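Local coordinates for protein MtN3/saliva family (Thermodesulfovibrio yellowstonii, PDB 4RNG) that probably carries sugars across the membrane, as a bacterial SemiSWEET homologue of the SWEET transporters that assembles from two copies of a three-helix bundle, at residues Val39-Phe44 against Phe82-Tyr87; Ile18-Leu23 against Ile67-Ile72. One frame throughout, in Å; residues are numbered along the deposited sequence.

Contact 1 (Val39-Phe44 against Phe82-Tyr87); sequences VSLAMF and FMKIRY. With SO4 (sulfate ion), chain K.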
loop_
_atom_site.group_PDB
_atom_site.type_symbol
_atom_site.label_atom_id
_atom_site.label_comp_id
_atom_site.label_asym_id
_atom_site.label_seq_id
_atom_site.Cartn_x
_atom_site.Cartn_y
_atom_site.Cartn_z
ATOM N N VAL C 39 11.937 -7.371 5.984
ATOM C CA VAL C 39 10.864 -6.934 5.094
ATOM C C VAL C 39 10.027 -8.125 4.632
ATOM O O VAL C 39 10.581 -9.177 4.318
ATOM C CB VAL C 39 11.431 -6.218 3.864
ATOM C CG1 VAL C 39 10.313 -5.739 2.995
ATOM C CG2 VAL C 39 12.299 -5.043 4.284
ATOM N N SER C 40 8.707 -7.983 4.580
ATOM C CA SER C 40 7.878 -9.130 4.220
ATOM C C SER C 40 7.649 -9.246 2.731
ATOM O O SER C 40 7.041 -8.379 2.121
ATOM C CB SER C 40 6.520 -9.066 4.918
ATOM O OG SER C 40 5.650 -10.048 4.382
ATOM N N LEU C 41 8.103 -10.347 2.152
ATOM C CA LEU C 41 7.936 -10.561 0.725
ATOM C C LEU C 41 6.473 -10.836 0.399
ATOM O O LEU C 41 5.954 -10.370 -0.619
ATOM C CB LEU C 41 8.823 -11.715 0.249
ATOM C CG LEU C 41 8.848 -12.012 -1.254
ATOM C CD1 LEU C 41 9.369 -10.825 -2.044
ATOM C CD2 LEU C 41 9.661 -13.271 -1.559
ATOM N N ALA C 42 5.802 -11.577 1.277
ATOM C CA ALA C 42 4.395 -11.914 1.046
ATOM C C ALA C 42 3.573 -10.659 0.868
ATOM O O ALA C 42 2.773 -10.562 -0.062
ATOM C CB ALA C 42 3.837 -12.757 2.189
ATOM N N MET C 43 3.784 -9.699 1.759
ATOM C CA MET C 43 3.072 -8.436 1.717
ATOM C C MET C 43 3.200 -7.780 0.349
ATOM O O MET C 43 2.209 -7.312 -0.216
ATOM C CB MET C 43 3.568 -7.479 2.812
ATOM C CG MET C 43 3.019 -6.075 2.627
ATOM S SD MET C 43 3.641 -4.838 3.764
ATOM C CE MET C 43 3.166 -3.346 2.890
ATOM N N PHE C 44 4.412 -7.733 -0.190
ATOM C CA PHE C 44 4.589 -7.028 -1.450
ATOM C C PHE C 44 4.111 -7.867 -2.630
ATOM O O PHE C 44 3.606 -7.316 -3.614
ATOM C CB PHE C 44 6.036 -6.603 -1.633
ATOM C CG PHE C 44 6.398 -5.398 -0.818
ATOM C CD1 PHE C 44 5.980 -4.140 -1.206
ATOM C CD2 PHE C 44 7.118 -5.528 0.360
ATOM C CE1 PHE C 44 6.289 -3.035 -0.447
ATOM C CE2 PHE C 44 7.435 -4.423 1.121
ATOM C CZ PHE C 44 7.019 -3.173 0.717
ATOM N N PHE C 82 12.372 -7.044 -6.330
ATOM C CA PHE C 82 13.646 -7.345 -6.978
ATOM C C PHE C 82 14.840 -7.252 -5.993
ATOM O O PHE C 82 15.752 -8.081 -6.041
ATOM C CB PHE C 82 13.829 -6.424 -8.182
ATOM C CG PHE C 82 15.096 -6.644 -8.929
ATOM C CD1 PHE C 82 16.270 -6.017 -8.547
ATOM C CD2 PHE C 82 15.110 -7.469 -10.032
ATOM C CE1 PHE C 82 17.439 -6.214 -9.250
ATOM C CE2 PHE C 82 16.278 -7.676 -10.731
ATOM C CZ PHE C 82 17.446 -7.048 -10.333
ATOM N N MET C 83 14.849 -6.236 -5.131
ATOM C CA MET C 83 15.909 -6.091 -4.135
ATOM C C MET C 83 15.791 -7.069 -2.958
ATOM O O MET C 83 16.805 -7.472 -2.367
ATOM C CB MET C 83 15.965 -4.660 -3.607
ATOM C CG MET C 83 16.748 -3.704 -4.488
ATOM S SD MET C 83 16.869 -2.066 -3.757
ATOM C CE MET C 83 15.134 -1.579 -3.746
ATOM N N LYS C 84 14.562 -7.433 -2.609
ATOM C CA LYS C 84 14.348 -8.491 -1.631
ATOM C C LYS C 84 14.986 -9.797 -2.137
ATOM O O LYS C 84 15.700 -10.473 -1.393
ATOM C CB LYS C 84 12.861 -8.673 -1.352
ATOM C CG LYS C 84 12.520 -9.838 -0.434
ATOM C CD LYS C 84 12.891 -9.576 1.021
ATOM C CE LYS C 84 12.326 -10.675 1.923
ATOM N NZ LYS C 84 13.114 -10.856 3.159
ATOM N N ILE C 85 14.765 -10.126 -3.411
ATOM C CA ILE C 85 15.373 -11.321 -4.001
ATOM C C ILE C 85 16.885 -11.183 -4.207
ATOM O O ILE C 85 17.634 -12.119 -3.930
ATOM C CB ILE C 85 14.728 -11.667 -5.359
ATOM C CG1 ILE C 85 13.233 -11.929 -5.182
ATOM C CG2 ILE C 85 15.364 -12.909 -5.962
ATOM C CD1 ILE C 85 12.487 -12.041 -6.472
ATOM N N ARG C 86 17.338 -10.008 -4.641
ATOM C CA ARG C 86 18.768 -9.756 -4.852
ATOM C C ARG C 86 19.610 -9.802 -3.590
ATOM O O ARG C 86 20.705 -10.349 -3.616
ATOM C CB ARG C 86 18.986 -8.405 -5.532
ATOM C CG ARG C 86 20.442 -7.944 -5.532
ATOM C CD ARG C 86 20.664 -6.724 -6.424
ATOM N NE ARG C 86 22.016 -6.186 -6.277
ATOM C CZ ARG C 86 23.087 -6.590 -6.952
ATOM N NH1 ARG C 86 22.986 -7.567 -7.836
ATOM N NH2 ARG C 86 24.265 -6.012 -6.731
ATOM N N TYR C 87 19.102 -9.263 -2.484
ATOM C CA TYR C 87 19.893 -9.190 -1.259
ATOM C C TYR C 87 19.623 -10.334 -0.313
ATOM O O TYR C 87 20.280 -10.463 0.716
ATOM C CB TYR C 87 19.654 -7.852 -0.556
ATOM C CG TYR C 87 20.078 -6.668 -1.397
ATOM C CD1 TYR C 87 21.297 -6.681 -2.069
ATOM C CD2 TYR C 87 19.248 -5.567 -1.566
ATOM C CE1 TYR C 87 21.699 -5.613 -2.851
ATOM C CE2 TYR C 87 19.636 -4.490 -2.364
ATOM C CZ TYR C 87 20.863 -4.522 -2.999
ATOM O OH TYR C 87 21.261 -3.460 -3.779
HETATM S S SO4 K . 8.243 -13.463 3.904
HETATM O O1 SO4 K . 9.094 -12.309 3.618
HETATM O O2 SO4 K . 9.043 -14.464 4.614
HETATM O O3 SO4 K . 7.753 -14.036 2.656
HETATM O O4 SO4 K . 7.087 -13.036 4.699
#

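Contact 2 (Ile18-Leu23 against Ile67-Ile72); sequences ITTSAL and ILANLI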
loop_
_atom_site.group_PDB
_atom_site.type_symbol
_atom_site.label_atom_id
_atom_site.label_comp_id
_atom_site.label_asym_id
_atom_site.label_seq_id
_atom_site.Cartn_x
_atom_site.Cartn_y
_atom_site.Cartn_z
ATOM N N ILE C 18 1.033 10.666 -2.429
ATOM C CA ILE C 18 1.567 10.264 -1.130
ATOM C C ILE C 18 1.728 8.742 -0.985
ATOM O O ILE C 18 2.758 8.289 -0.506
ATOM C CB ILE C 18 0.703 10.806 0.006
ATOM C CG1 ILE C 18 0.732 12.325 -0.006
ATOM C CG2 ILE C 18 1.202 10.299 1.339
ATOM C CD1 ILE C 18 -0.080 12.936 1.084
ATOM N N THR C 19 0.728 7.948 -1.368
ATOM C CA THR C 19 0.846 6.498 -1.165
ATOM C C THR C 19 1.894 5.874 -2.082
ATOM O O THR C 19 2.600 4.950 -1.695
ATOM C CB THR C 19 -0.493 5.760 -1.376
ATOM O OG1 THR C 19 -0.987 5.996 -2.706
ATOM C CG2 THR C 19 -1.510 6.225 -0.343
ATOM N N THR C 20 1.999 6.386 -3.295
ATOM C CA THR C 20 3.016 5.901 -4.222
ATOM C C THR C 20 4.428 6.256 -3.698
ATOM O O THR C 20 5.334 5.410 -3.636
ATOM C CB THR C 20 2.810 6.493 -5.642
ATOM O OG1 THR C 20 1.555 6.048 -6.191
ATOM C CG2 THR C 20 3.896 6.038 -6.539
ATOM N N SER C 21 4.601 7.503 -3.286
ATOM C CA SER C 21 5.913 7.974 -2.878
ATOM C C SER C 21 6.315 7.361 -1.552
ATOM O O SER C 21 7.489 7.363 -1.197
ATOM C CB SER C 21 5.944 9.499 -2.821
ATOM O OG SER C 21 6.392 9.941 -1.555
ATOM N N ALA C 22 5.340 6.827 -0.818
ATOM C CA ALA C 22 5.618 6.182 0.463
ATOM C C ALA C 22 6.545 4.988 0.292
ATOM O O ALA C 22 7.265 4.625 1.209
ATOM C CB ALA C 22 4.303 5.736 1.141
ATOM N N LEU C 23 6.494 4.376 -0.888
ATOM C CA LEU C 23 7.300 3.208 -1.237
ATOM C C LEU C 23 8.756 3.546 -1.454
ATOM O O LEU C 23 9.625 2.690 -1.316
ATOM C CB LEU C 23 6.727 2.550 -2.486
ATOM C CG LEU C 23 5.368 1.911 -2.212
ATOM C CD1 LEU C 23 4.554 1.677 -3.479
ATOM C CD2 LEU C 23 5.627 0.613 -1.499
ATOM N N ILE C 67 -6.048 5.148 -11.376
ATOM C CA ILE C 67 -5.233 4.584 -12.433
ATOM C C ILE C 67 -3.738 4.883 -12.241
ATOM O O ILE C 67 -2.908 3.980 -12.213
ATOM C CB ILE C 67 -5.697 5.102 -13.785
ATOM C CG1 ILE C 67 -7.131 4.619 -14.041
ATOM C CG2 ILE C 67 -4.744 4.637 -14.878
ATOM C CD1 ILE C 67 -7.816 5.243 -15.249
ATOM N N LEU C 68 -3.406 6.157 -12.117
ATOM C CA LEU C 68 -2.028 6.589 -12.050
ATOM C C LEU C 68 -1.285 6.043 -10.821
ATOM O O LEU C 68 -0.179 5.499 -10.923
ATOM C CB LEU C 68 -1.982 8.117 -12.028
ATOM C CG LEU C 68 -2.289 8.811 -13.357
ATOM C CD1 LEU C 68 -2.147 10.321 -13.229
ATOM C CD2 LEU C 68 -1.441 8.291 -14.469
ATOM N N ALA C 69 -1.892 6.204 -9.656
ATOM C CA ALA C 69 -1.241 5.788 -8.424
ATOM C C ALA C 69 -0.903 4.308 -8.461
ATOM O O ALA C 69 0.119 3.875 -7.925
ATOM C CB ALA C 69 -2.104 6.105 -7.223
ATOM N N ASN C 70 -1.782 3.520 -9.053
ATOM C CA ASN C 70 -1.562 2.092 -9.005
ATOM C C ASN C 70 -0.511 1.598 -9.999
ATOM O O ASN C 70 0.365 0.794 -9.640
ATOM C CB ASN C 70 -2.906 1.389 -9.171
ATOM C CG ASN C 70 -3.728 1.438 -7.885
ATOM O OD1 ASN C 70 -3.509 0.641 -6.977
ATOM N ND2 ASN C 70 -4.581 2.431 -7.758
ATOM N N LEU C 71 -0.509 2.156 -11.202
ATOM C CA LEU C 71 0.532 1.813 -12.160
ATOM C C LEU C 71 1.909 2.132 -11.592
ATOM O O LEU C 71 2.819 1.313 -11.649
ATOM C CB LEU C 71 0.319 2.536 -13.479
ATOM C CG LEU C 71 -0.909 2.027 -14.239
ATOM C CD1 LEU C 71 -1.213 2.877 -15.473
ATOM C CD2 LEU C 71 -0.768 0.566 -14.589
ATOM N N ILE C 72 2.061 3.340 -11.066
ATOM C CA ILE C 72 3.339 3.765 -10.560
ATOM C C ILE C 72 3.735 3.020 -9.281
ATOM O O ILE C 72 4.909 2.689 -9.107
ATOM C CB ILE C 72 3.340 5.283 -10.348
ATOM C CG1 ILE C 72 2.946 5.980 -11.653
ATOM C CG2 ILE C 72 4.702 5.771 -9.875
ATOM C CD1 ILE C 72 2.566 7.399 -11.448
#

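Contact 1 (Val39-Phe44 against Phe82-Tyr87)
The N-terminal end of helix 41-60 meets the C-terminal end of helix 64-87, where K84 reaches L41 and the backbone of V39. The aliphatic part of K84 does the packing: its CG lies 3.7 Å from CD1 of L41, and the two side chains run at a slant to each other. L41 has CG anti to the backbone N (chi1 -176°), and from there its CD1 branch touches the lysine chain. The K84 chain bends about its CB-CG bond (chi2 73°), at the very atom that touches L41, and NZ then comes within 3.3 Å of V39 O, a weak hydrogen bond; the stronger partner of NZ is A36 O, so the lysine fastens the connection before helix 41-60 to helix 64-87. S40 is the N-cap: its OG accepts from M43 N at 3.2 Å with a nearly straight bond (169°). In front of this helix start sits a sulfate, probably from the crystallisation liquor. L41 N donates to its O1 at 2.6 Å, with weaker bonds from S40 OG to O4 and from A42 N to O3; K29 NZ of the second subunit also binds it. Q26 of that subunit accepts from S40 N, placing the site at the dimer interface. Backbone N-H groups gathered round an anion, with a serine capping the first turn, are typical of an anion-binding helix N-terminus.

Contact 2 (Ile18-Leu23 against Ile67-Ile72)
T20 of helix 7-21 packs on A69 and I72 of helix 64-87, joining these two helices of the SemiSWEET three-helix bundle. The two branches of T20 divide the work: with chi1 -64° OG1 stands beside the backbone N and meets A69, while CG2, anti to that N, meets I72. T20 CG2 meets the CG2 branch of I72 methyl to methyl at 3.4 Å, and the side chains cross at about a right angle. The T20 CG2 methyl is also 3.9 Å from I72 CB, so it reaches the branch point of the isoleucine as well as its methyl. On the other branch, T20 OG1 approaches the A69 backbone, 3.1 Å from A69 O, a close approach. The small A69 side chain fits the close spacing of the helices here, with the CA atoms of T20 and A69 6.0 Å apart. The polar end of T20 is hydrogen-bonded to G16 O in its own helix and to S73 OG in the opposing one; S73 OG is in turn bonded to A69 O, so a serine one turn further along links the threonine hydroxyl to that carbonyl. OG1 of the neighbouring T19 is hydrogen-bonded to W54 NE1 of the second subunit. Beside the T20 hydroxyl is the alanine methyl: A69 CB lies 3.8 Å from T20 OG1.

How the contacts relate
The centres of the two contacts lie 18 Å apart and both use helix 64-87: its early part packs on helix 7-21 in contact 2, and its late part meets the beginning of helix 41-60 in contact 1. Along the chain the segments alternate, 18-23, 39-44, 67-72, 82-87, so the two pairings cross. Helix 64-87 packs against both helix 7-21 and helix 41-60, consistent with its place between them in the SemiSWEET bundle. The centre of contact 2 lies about 5 Å from the centre of the chain, that of contact 1 about 13 Å. They meet directly where F44 CE1 packs 3.9 Å from L23 CD2, and both border the second subunit, linking bundle packing to dimer assembly.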